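HmuY protein (Prevotella intermedia, PDB 6R2H) probably binds heme as a hemophore-like protein homologous to Porphyromonas gingivalis HmuY, and is seen here in its heme-free form. Local coordinates at residues F170-D175 against A182-Y187; D111-M116 against L125-T130; D16-I21 against Q31-K36. One frame throughout, in Å; residues are numbered along the deposited sequence.

Interaction 1: F170-D175 against A182-Y187; sequences FKDNLD and AVSFDY
The F170 and F185 side chains run side by side, pointing the same way, but their rings meet obliquely, planes 63° apart, where CE1 of F170 comes 3.7 Å from CD2 of F185. V183 CG1 lies at the edge of the F185 ring, in its plane. Beyond the pair, F8 meets the F185 ring, while W139 and F156 meet that of F170, so two large apolar rings suit this buried side of the sheet. F170 and F185 form a non-hydrogen-bonded pair of the antiparallel hairpin made by strands 165-174 and 181-190. Next to them the ladder is broken by a classic beta bulge, K171 and D172 both facing S184. The amide K171 N gives S184 O a nearly straight 2.8 Å bond (170°), whereas D172 N makes only a weak one to the same oxygen. Further on, A182 N donates to N173 O at 3.0 Å, and the small A182 lets its CB rest against the backbone of L174. The K171 chain, bent at chi2 (-85°) and chi3, lays its CD 3.3 Å from D186 OD2, while NZ stays 4.7 Å from that oxygen; the opposite charges are near without a salt bridge.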
loop_
_atom_site.group_PDB
_atom_site.type_symbol
_atom_site.label_atom_id
_atom_site.label_comp_id
_atom_site.label_asym_id
_atom_site.label_seq_id
_atom_site.Cartn_x
_atom_site.Cartn_y
_atom_site.Cartn_z
ATOM N N PHE A 170 6.004 4.676 9.687
ATOM C CA PHE A 170 4.636 5.139 9.502
ATOM C C PHE A 170 4.152 5.902 10.733
ATOM O O PHE A 170 4.473 5.546 11.862
ATOM C CB PHE A 170 3.742 3.974 9.073
ATOM C CG PHE A 170 4.051 3.485 7.681
ATOM C CD1 PHE A 170 3.435 4.053 6.570
ATOM C CD2 PHE A 170 4.996 2.485 7.470
ATOM C CE1 PHE A 170 3.730 3.616 5.285
ATOM C CE2 PHE A 170 5.301 2.047 6.184
ATOM C CZ PHE A 170 4.670 2.620 5.094
ATOM N N LYS A 171 3.379 6.965 10.494
ATOM C CA LYS A 171 2.825 7.797 11.557
ATOM C C LYS A 171 1.321 7.561 11.742
ATOM O O LYS A 171 0.909 7.228 12.839
ATOM C CB LYS A 171 3.143 9.284 11.350
ATOM C CG LYS A 171 4.605 9.646 11.112
ATOM C CD LYS A 171 5.435 9.829 12.379
ATOM C CE LYS A 171 5.923 8.524 12.985
ATOM N NZ LYS A 171 6.083 8.591 14.462
ATOM N N ASP A 172 0.498 7.730 10.697
ATOM C CA ASP A 172 -0.955 7.748 10.873
ATOM C C ASP A 172 -1.653 7.028 9.718
ATOM O O ASP A 172 -1.151 7.068 8.590
ATOM C CB ASP A 172 -1.529 9.170 10.907
ATOM C CG ASP A 172 -0.848 10.141 11.851
ATOM O OD1 ASP A 172 -1.155 10.086 13.058
ATOM O OD2 ASP A 172 -0.046 10.965 11.355
ATOM N N ASN A 173 -2.824 6.416 10.001
ATOM C CA ASN A 173 -3.655 5.808 8.968
ATOM C C ASN A 173 -5.030 6.475 8.919
ATOM O O ASN A 173 -5.897 6.069 8.139
ATOM C CB ASN A 173 -3.765 4.287 9.106
ATOM C CG ASN A 173 -4.500 3.846 10.360
ATOM O OD1 ASN A 173 -4.361 4.462 11.417
ATOM N ND2 ASN A 173 -5.307 2.795 10.258
ATOM N N LEU A 174 -5.214 7.500 9.762
ATOM C CA LEU A 174 -6.454 8.253 9.858
ATOM C C LEU A 174 -6.123 9.743 9.949
ATOM O O LEU A 174 -4.990 10.120 10.285
ATOM C CB LEU A 174 -7.217 7.802 11.109
ATOM C CG LEU A 174 -7.771 6.381 11.050
ATOM C CD1 LEU A 174 -7.966 5.794 12.438
ATOM C CD2 LEU A 174 -9.061 6.343 10.257
ATOM N N ASP A 175 -7.138 10.567 9.651
ATOM C CA ASP A 175 -7.083 12.012 9.783
ATOM C C ASP A 175 -7.266 12.374 11.253
ATOM O O ASP A 175 -7.368 11.487 12.097
ATOM C CB ASP A 175 -8.206 12.644 8.960
ATOM C CG ASP A 175 -9.593 12.425 9.552
ATOM O OD1 ASP A 175 -9.970 11.260 9.789
ATOM O OD2 ASP A 175 -10.276 13.428 9.795
ATOM N N ALA A 182 -6.039 7.774 5.704
ATOM C CA ALA A 182 -4.861 8.567 5.382
ATOM C C ALA A 182 -3.614 7.689 5.411
ATOM O O ALA A 182 -3.621 6.605 5.982
ATOM C CB ALA A 182 -4.715 9.709 6.355
ATOM N N VAL A 183 -2.548 8.175 4.767
ATOM C CA VAL A 183 -1.235 7.560 4.832
ATOM C C VAL A 183 -0.267 8.684 5.189
ATOM O O VAL A 183 -0.231 9.706 4.501
ATOM C CB VAL A 183 -0.852 6.871 3.502
ATOM C CG1 VAL A 183 0.639 6.562 3.392
ATOM C CG2 VAL A 183 -1.689 5.633 3.183
ATOM N N SER A 184 0.475 8.496 6.287
ATOM C CA SER A 184 1.451 9.457 6.779
ATOM C C SER A 184 2.690 8.709 7.269
ATOM O O SER A 184 2.541 7.715 7.974
ATOM C CB SER A 184 0.852 10.246 7.887
ATOM O OG SER A 184 1.674 11.349 8.200
ATOM N N PHE A 185 3.896 9.158 6.883
ATOM C CA PHE A 185 5.129 8.549 7.366
ATOM C C PHE A 185 6.309 9.509 7.267
ATOM O O PHE A 185 6.263 10.499 6.541
ATOM C CB PHE A 185 5.471 7.271 6.593
ATOM C CG PHE A 185 5.539 7.408 5.089
ATOM C CD1 PHE A 185 6.721 7.794 4.459
ATOM C CD2 PHE A 185 4.430 7.130 4.302
ATOM C CE1 PHE A 185 6.799 7.903 3.077
ATOM C CE2 PHE A 185 4.507 7.238 2.921
ATOM C CZ PHE A 185 5.690 7.618 2.311
ATOM N N ASP A 186 7.369 9.187 8.011
ATOM C CA ASP A 186 8.668 9.823 7.858
ATOM C C ASP A 186 9.606 8.814 7.222
ATOM O O ASP A 186 9.393 7.607 7.369
ATOM C CB ASP A 186 9.256 10.259 9.200
ATOM C CG ASP A 186 8.356 11.206 9.970
ATOM O OD1 ASP A 186 7.706 12.050 9.323
ATOM O OD2 ASP A 186 8.294 11.076 11.204
ATOM N N TYR A 187 10.636 9.322 6.532
ATOM C CA TYR A 187 11.511 8.436 5.787
ATOM C C TYR A 187 12.858 9.072 5.462
ATOM O O TYR A 187 12.999 10.289 5.406
ATOM C CB TYR A 187 10.850 8.022 4.475
ATOM C CG TYR A 187 10.641 9.114 3.456
ATOM C CD1 TYR A 187 9.550 9.963 3.548
ATOM C CD2 TYR A 187 11.494 9.262 2.366
ATOM C CE1 TYR A 187 9.319 10.938 2.594
ATOM C CE2 TYR A 187 11.277 10.234 1.402
ATOM C CZ TYR A 187 10.182 11.075 1.520
ATOM O OH TYR A 187 9.941 12.049 0.589
#

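Interaction 2: D111-M116 against L125-T130; sequences DIVVDM and LGMVKT
V114 sets its CG1 beside the backbone N (chi1 -68°), which leaves CG2 between N and the carbonyl carbon; both methyls thereby reach CG2 of V128, each at 3.6 Å, and the two side chains cross at about a right angle. On the same side of the sheet I112 holds CG1 between its own N and carbonyl carbon (chi1 60°) and sends CG2 beside the N, where it meets T130 CG2 at 3.8 Å. Branched residues suit these places, since they offer methyls to the neighbouring strand; E33 packs against I112, V114 and V128. On the other face, the bent chain of M127 runs alongside V113, and V113 CG1 also touches L125 CD2 at 3.9 Å. At the exposed end D111 crosses over K129: OD1 lies 3.4 Å from K129 CG, but it remains 6.5 Å from K129 NZ, and the partner of the carboxylate is instead R40, which makes a salt bridge with OD2.

The backbones pair through I112 N to V128 O (2.9 Å) and the return bond from V128 N to I112 O. G126 O then accepts V114 N at 2.9 Å and, weakly, D115 N, while G126 N donates to D115 O. With no side chain, G126 adds no bulk beside D115 CB. V114 and D115 opposite G126 make a classic beta bulge, which shifts by one residue the register of antiparallel strands 105-115 and 124-132 within the large sheet of this HmuY-family protein.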
loop_
_atom_site.group_PDB
_atom_site.type_symbol
_atom_site.label_atom_id
_atom_site.label_comp_id
_atom_site.label_asym_id
_atom_site.label_seq_id
_atom_site.Cartn_x
_atom_site.Cartn_y
_atom_site.Cartn_z
ATOM N N ASP A 111 -5.410 -9.988 -4.554
ATOM C CA ASP A 111 -6.630 -9.306 -4.953
ATOM C C ASP A 111 -6.862 -8.139 -4.002
ATOM O O ASP A 111 -6.600 -8.262 -2.807
ATOM C CB ASP A 111 -7.836 -10.244 -4.896
ATOM C CG ASP A 111 -7.744 -11.443 -5.826
ATOM O OD1 ASP A 111 -6.990 -11.355 -6.805
ATOM O OD2 ASP A 111 -8.442 -12.452 -5.569
ATOM N N ILE A 112 -7.336 -7.015 -4.549
ATOM C CA ILE A 112 -7.731 -5.867 -3.749
ATOM C C ILE A 112 -9.227 -5.630 -3.951
ATOM O O ILE A 112 -9.812 -6.081 -4.939
ATOM C CB ILE A 112 -6.901 -4.605 -4.086
ATOM C CG1 ILE A 112 -7.059 -4.188 -5.554
ATOM C CG2 ILE A 112 -5.434 -4.748 -3.671
ATOM C CD1 ILE A 112 -6.759 -2.718 -5.812
ATOM N N VAL A 113 -9.827 -4.899 -3.007
ATOM C CA VAL A 113 -11.213 -4.487 -3.110
ATOM C C VAL A 113 -11.283 -3.117 -3.770
ATOM O O VAL A 113 -10.801 -2.149 -3.189
ATOM C CB VAL A 113 -11.880 -4.463 -1.721
ATOM C CG1 VAL A 113 -13.328 -3.990 -1.790
ATOM C CG2 VAL A 113 -11.812 -5.836 -1.077
ATOM N N VAL A 114 -11.934 -3.046 -4.947
ATOM C CA VAL A 114 -12.083 -1.791 -5.681
ATOM C C VAL A 114 -13.477 -1.183 -5.515
ATOM O O VAL A 114 -13.640 0.013 -5.740
ATOM C CB VAL A 114 -11.677 -1.872 -7.168
ATOM C CG1 VAL A 114 -10.182 -2.077 -7.336
ATOM C CG2 VAL A 114 -12.463 -2.919 -7.934
ATOM N N ASP A 115 -14.484 -1.995 -5.154
ATOM C CA ASP A 115 -15.857 -1.513 -5.078
ATOM C C ASP A 115 -16.600 -2.254 -3.974
ATOM O O ASP A 115 -16.844 -3.459 -4.087
ATOM C CB ASP A 115 -16.619 -1.705 -6.394
ATOM C CG ASP A 115 -17.965 -0.980 -6.450
ATOM O OD1 ASP A 115 -18.485 -0.590 -5.375
ATOM O OD2 ASP A 115 -18.479 -0.781 -7.578
ATOM N N MET A 116 -16.998 -1.526 -2.923
ATOM C CA MET A 116 -17.621 -2.208 -1.797
ATOM C C MET A 116 -19.070 -1.762 -1.627
ATOM O O MET A 116 -19.722 -2.127 -0.651
ATOM C CB MET A 116 -16.828 -2.052 -0.495
ATOM C CG MET A 116 -16.959 -0.709 0.150
ATOM S SD MET A 116 -16.216 -0.844 1.782
ATOM C CE MET A 116 -16.748 0.704 2.522
ATOM N N LEU A 125 -18.722 -7.967 -3.932
ATOM C CA LEU A 125 -17.548 -7.111 -3.969
ATOM C C LEU A 125 -16.940 -7.127 -5.369
ATOM O O LEU A 125 -16.815 -8.202 -5.971
ATOM C CB LEU A 125 -16.515 -7.644 -2.968
ATOM C CG LEU A 125 -16.834 -7.429 -1.493
ATOM C CD1 LEU A 125 -15.933 -8.302 -0.632
ATOM C CD2 LEU A 125 -16.665 -5.965 -1.109
ATOM N N GLY A 126 -16.544 -5.930 -5.832
ATOM C CA GLY A 126 -15.641 -5.777 -6.961
ATOM C C GLY A 126 -14.190 -5.952 -6.522
ATOM O O GLY A 126 -13.689 -5.199 -5.687
ATOM N N MET A 127 -13.531 -6.956 -7.111
ATOM C CA MET A 127 -12.171 -7.352 -6.786
ATOM C C MET A 127 -11.302 -7.191 -8.028
ATOM O O MET A 127 -11.772 -7.463 -9.132
ATOM C CB MET A 127 -12.167 -8.843 -6.440
ATOM C CG MET A 127 -13.028 -9.194 -5.244
ATOM S SD MET A 127 -12.177 -8.807 -3.700
ATOM C CE MET A 127 -13.089 -7.331 -3.260
ATOM N N VAL A 128 -10.026 -6.822 -7.846
ATOM C CA VAL A 128 -9.077 -6.793 -8.955
ATOM C C VAL A 128 -7.817 -7.549 -8.539
ATOM O O VAL A 128 -7.310 -7.361 -7.430
ATOM C CB VAL A 128 -8.765 -5.350 -9.403
ATOM C CG1 VAL A 128 -7.673 -5.264 -10.456
ATOM C CG2 VAL A 128 -10.010 -4.642 -9.894
ATOM N N LYS A 129 -7.349 -8.424 -9.438
ATOM C CA LYS A 129 -6.106 -9.154 -9.227
ATOM C C LYS A 129 -4.929 -8.253 -9.598
ATOM O O LYS A 129 -4.803 -7.837 -10.749
ATOM C CB LYS A 129 -6.064 -10.484 -9.993
ATOM C CG LYS A 129 -4.938 -11.405 -9.551
ATOM C CD LYS A 129 -4.879 -12.719 -10.272
ATOM C CE LYS A 129 -3.519 -13.363 -10.121
ATOM N NZ LYS A 129 -3.196 -14.252 -11.266
ATOM N N THR A 130 -4.086 -7.950 -8.604
ATOM C CA THR A 130 -2.946 -7.066 -8.788
ATOM C C THR A 130 -1.714 -7.644 -8.081
ATOM O O THR A 130 -1.614 -8.859 -7.919
ATOM C CB THR A 130 -3.300 -5.645 -8.344
ATOM O OG1 THR A 130 -2.180 -4.829 -8.711
ATOM C CG2 THR A 130 -3.614 -5.563 -6.862
#

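Interaction 3: D16-I21 against Q31-K36; sequences DSWIYI and QAELGK
A beta hairpin, strand 17-21 paired with strand 28-32 in the smaller antiparallel sheet, brings W18 against Q31 and, where the second strand gives way to loop, against E33. W18 and Q31 are a hydrogen-bonded pair: W18 N donates to Q31 O at 2.8 Å, and Q31 N returns a bond to W18 O at 3.0 Å. S17 and A32 follow as a non-hydrogen-bonded pair, their side chains diverging, and E33 N then closes on D16 O at 2.8 Å, so the backbone linkage continues past the strand end. The small A32 lets its CB sit near that same D16 oxygen.

The indole and the E33 carboxylate belong to side chains that lie side by side and point the same way, with the two planes 71° apart. Tryptophan suits this buried place because it combines a broad apolar surface, packed on I112 and A72 and meeting the ring of H74, with one N-H that needs an acceptor. E33 supplies it through a chain with CG anti to the backbone N and then a bend at chi2 (54°), turning the carboxylate back toward the indole. The second oxygen, OE2, accepts G35 N at 2.8 Å, so each oxygen of this buried carboxylate has a donor, and both bonds help fix its rotation.

Y20 crosses Q31 obliquely, its CE1 3.9 Å from Q31 CB, and carries its OH over one face of the W18 ring, toward the rim. That hydroxyl shares a water with A32 O, to which the water donates, and more weakly with Q31 OE1; Q31 NE2 is bonded to D64 O. The indole's own bond runs from W18 NE1 to E33 OE1, 2.8 Å long, meeting the oxygen on its anti side, 27° out of the carboxylate plane.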
loop_
_atom_site.group_PDB
_atom_site.type_symbol
_atom_site.label_atom_id
_atom_site.label_comp_id
_atom_site.label_asym_id
_atom_site.label_seq_id
_atom_site.Cartn_x
_atom_site.Cartn_y
_atom_site.Cartn_z
ATOM N N ASP A 16 -11.324 2.686 -5.146
ATOM C CA ASP A 16 -11.059 2.429 -6.556
ATOM C C ASP A 16 -9.753 3.091 -6.991
ATOM O O ASP A 16 -9.402 3.033 -8.167
ATOM C CB ASP A 16 -12.265 2.738 -7.455
ATOM C CG ASP A 16 -12.645 4.204 -7.468
ATOM O OD1 ASP A 16 -12.376 4.892 -6.458
ATOM O OD2 ASP A 16 -13.212 4.640 -8.485
ATOM N N SER A 17 -9.016 3.680 -6.040
ATOM C CA SER A 17 -7.880 4.509 -6.413
ATOM C C SER A 17 -6.632 4.191 -5.594
ATOM O O SER A 17 -6.694 3.601 -4.520
ATOM C CB SER A 17 -8.211 5.967 -6.343
ATOM O OG SER A 17 -9.484 6.228 -6.906
ATOM N N TRP A 18 -5.504 4.614 -6.168
ATOM C CA TRP A 18 -4.162 4.442 -5.654
ATOM C C TRP A 18 -3.520 5.818 -5.492
ATOM O O TRP A 18 -3.864 6.761 -6.197
ATOM C CB TRP A 18 -3.338 3.621 -6.652
ATOM C CG TRP A 18 -3.599 2.148 -6.671
ATOM C CD1 TRP A 18 -4.526 1.479 -7.418
ATOM C CD2 TRP A 18 -2.895 1.143 -5.912
ATOM N NE1 TRP A 18 -4.452 0.128 -7.178
ATOM C CE2 TRP A 18 -3.462 -0.107 -6.259
ATOM C CE3 TRP A 18 -1.861 1.178 -4.963
ATOM C CZ2 TRP A 18 -3.020 -1.303 -5.697
ATOM C CZ3 TRP A 18 -1.421 -0.008 -4.415
ATOM C CH2 TRP A 18 -1.996 -1.230 -4.775
ATOM N N ILE A 19 -2.546 5.915 -4.586
ATOM C CA ILE A 19 -1.559 6.979 -4.671
ATOM C C ILE A 19 -0.200 6.355 -4.992
ATOM O O ILE A 19 0.114 5.269 -4.512
ATOM C CB ILE A 19 -1.530 7.837 -3.394
ATOM C CG1 ILE A 19 -1.060 7.053 -2.165
ATOM C CG2 ILE A 19 -2.873 8.510 -3.162
ATOM C CD1 ILE A 19 -0.737 7.919 -0.970
ATOM N N TYR A 20 0.590 7.053 -5.814
ATOM C CA TYR A 20 1.910 6.612 -6.238
ATOM C C TYR A 20 2.942 7.633 -5.765
ATOM O O TYR A 20 2.874 8.801 -6.151
ATOM C CB TYR A 20 1.952 6.422 -7.758
ATOM C CG TYR A 20 1.082 5.303 -8.276
ATOM C CD1 TYR A 20 -0.258 5.519 -8.567
ATOM C CD2 TYR A 20 1.591 4.026 -8.477
ATOM C CE1 TYR A 20 -1.066 4.496 -9.046
ATOM C CE2 TYR A 20 0.799 2.993 -8.960
ATOM C CZ TYR A 20 -0.538 3.230 -9.245
ATOM O OH TYR A 20 -1.342 2.230 -9.712
ATOM N N ILE A 21 3.888 7.186 -4.924
ATOM C CA ILE A 21 4.818 8.119 -4.299
ATOM C C ILE A 21 6.221 7.959 -4.865
ATOM O O ILE A 21 6.780 6.870 -4.841
ATOM C CB ILE A 21 4.814 7.984 -2.772
ATOM C CG1 ILE A 21 3.381 8.070 -2.243
ATOM C CG2 ILE A 21 5.718 9.042 -2.149
ATOM C CD1 ILE A 21 3.193 7.566 -0.844
ATOM N N GLN A 31 -4.270 7.794 -9.021
ATOM C CA GLN A 31 -4.770 7.134 -10.220
ATOM C C GLN A 31 -5.691 5.974 -9.839
ATOM O O GLN A 31 -5.457 5.330 -8.829
ATOM C CB GLN A 31 -3.579 6.671 -11.063
ATOM C CG GLN A 31 -3.952 6.143 -12.436
ATOM C CD GLN A 31 -2.718 5.747 -13.210
ATOM O OE1 GLN A 31 -2.203 4.638 -13.076
ATOM N NE2 GLN A 31 -2.221 6.657 -14.032
ATOM N N ALA A 32 -6.725 5.705 -10.648
ATOM C CA ALA A 32 -7.649 4.599 -10.400
ATOM C C ALA A 32 -6.936 3.276 -10.635
ATOM O O ALA A 32 -6.025 3.220 -11.454
ATOM C CB ALA A 32 -8.857 4.694 -11.308
ATOM N N GLU A 33 -7.358 2.232 -9.911
ATOM C CA GLU A 33 -7.049 0.866 -10.301
ATOM C C GLU A 33 -7.518 0.649 -11.737
ATOM O O GLU A 33 -8.675 0.930 -12.066
ATOM C CB GLU A 33 -7.782 -0.139 -9.408
ATOM C CG GLU A 33 -7.582 -1.587 -9.849
ATOM C CD GLU A 33 -6.121 -1.996 -9.988
ATOM O OE1 GLU A 33 -5.341 -1.785 -9.025
ATOM O OE2 GLU A 33 -5.754 -2.502 -11.064
ATOM N N LEU A 34 -6.625 0.119 -12.578
ATOM C CA LEU A 34 -6.890 0.075 -14.004
ATOM C C LEU A 34 -7.284 -1.326 -14.435
ATOM O O LEU A 34 -7.823 -1.496 -15.525
ATOM C CB LEU A 34 -5.664 0.571 -14.777
ATOM C CG LEU A 34 -5.395 2.073 -14.657
ATOM C CD1 LEU A 34 -4.192 2.485 -15.491
ATOM C CD2 LEU A 34 -6.625 2.892 -15.032
ATOM N N GLY A 35 -7.023 -2.305 -13.561
ATOM C CA GLY A 35 -7.181 -3.720 -13.861
ATOM C C GLY A 35 -8.644 -4.115 -14.042
ATOM O O GLY A 35 -9.546 -3.404 -13.598
ATOM N N LYS A 36 -8.845 -5.243 -14.738
ATOM C CA LYS A 36 -10.177 -5.779 -14.943
ATOM C C LYS A 36 -10.778 -6.138 -13.586
ATOM O O LYS A 36 -10.067 -6.538 -12.658
ATOM C CB LYS A 36 -10.172 -6.932 -15.950
ATOM C CG LYS A 36 -9.511 -8.231 -15.509
ATOM C CD LYS A 36 -9.713 -9.365 -16.499
ATOM C CE LYS A 36 -8.680 -10.469 -16.384
ATOM N NZ LYS A 36 -8.083 -10.812 -17.700
HETATM O O HOH W 1 -3.515 1.688 -11.788
#

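In the fold
Interactions 1 and 2 both belong to the large antiparallel sheet but stand on opposite sides of the chain's centre, their own centres about 23 Å apart and their nearest atoms about 12 Å. Interaction 3, in the smaller sheet, touches both. Its centre is about 11 Å from that of interaction 2, where E33 OE1 approaches I112 CD1 at 3.6 Å and K36 O approaches V128 CG2 at 3.4 Å. Toward interaction 1, about 19 Å away between centres, I21 CD1 packs on F185 CE2 at 4.0 Å. Interaction 3 thus packs the smaller sheet and the loop after it against the larger one. The structure is heme-free; a glycerol, probably from crystallisation, is hydrogen-bonded to D172 in interaction 1.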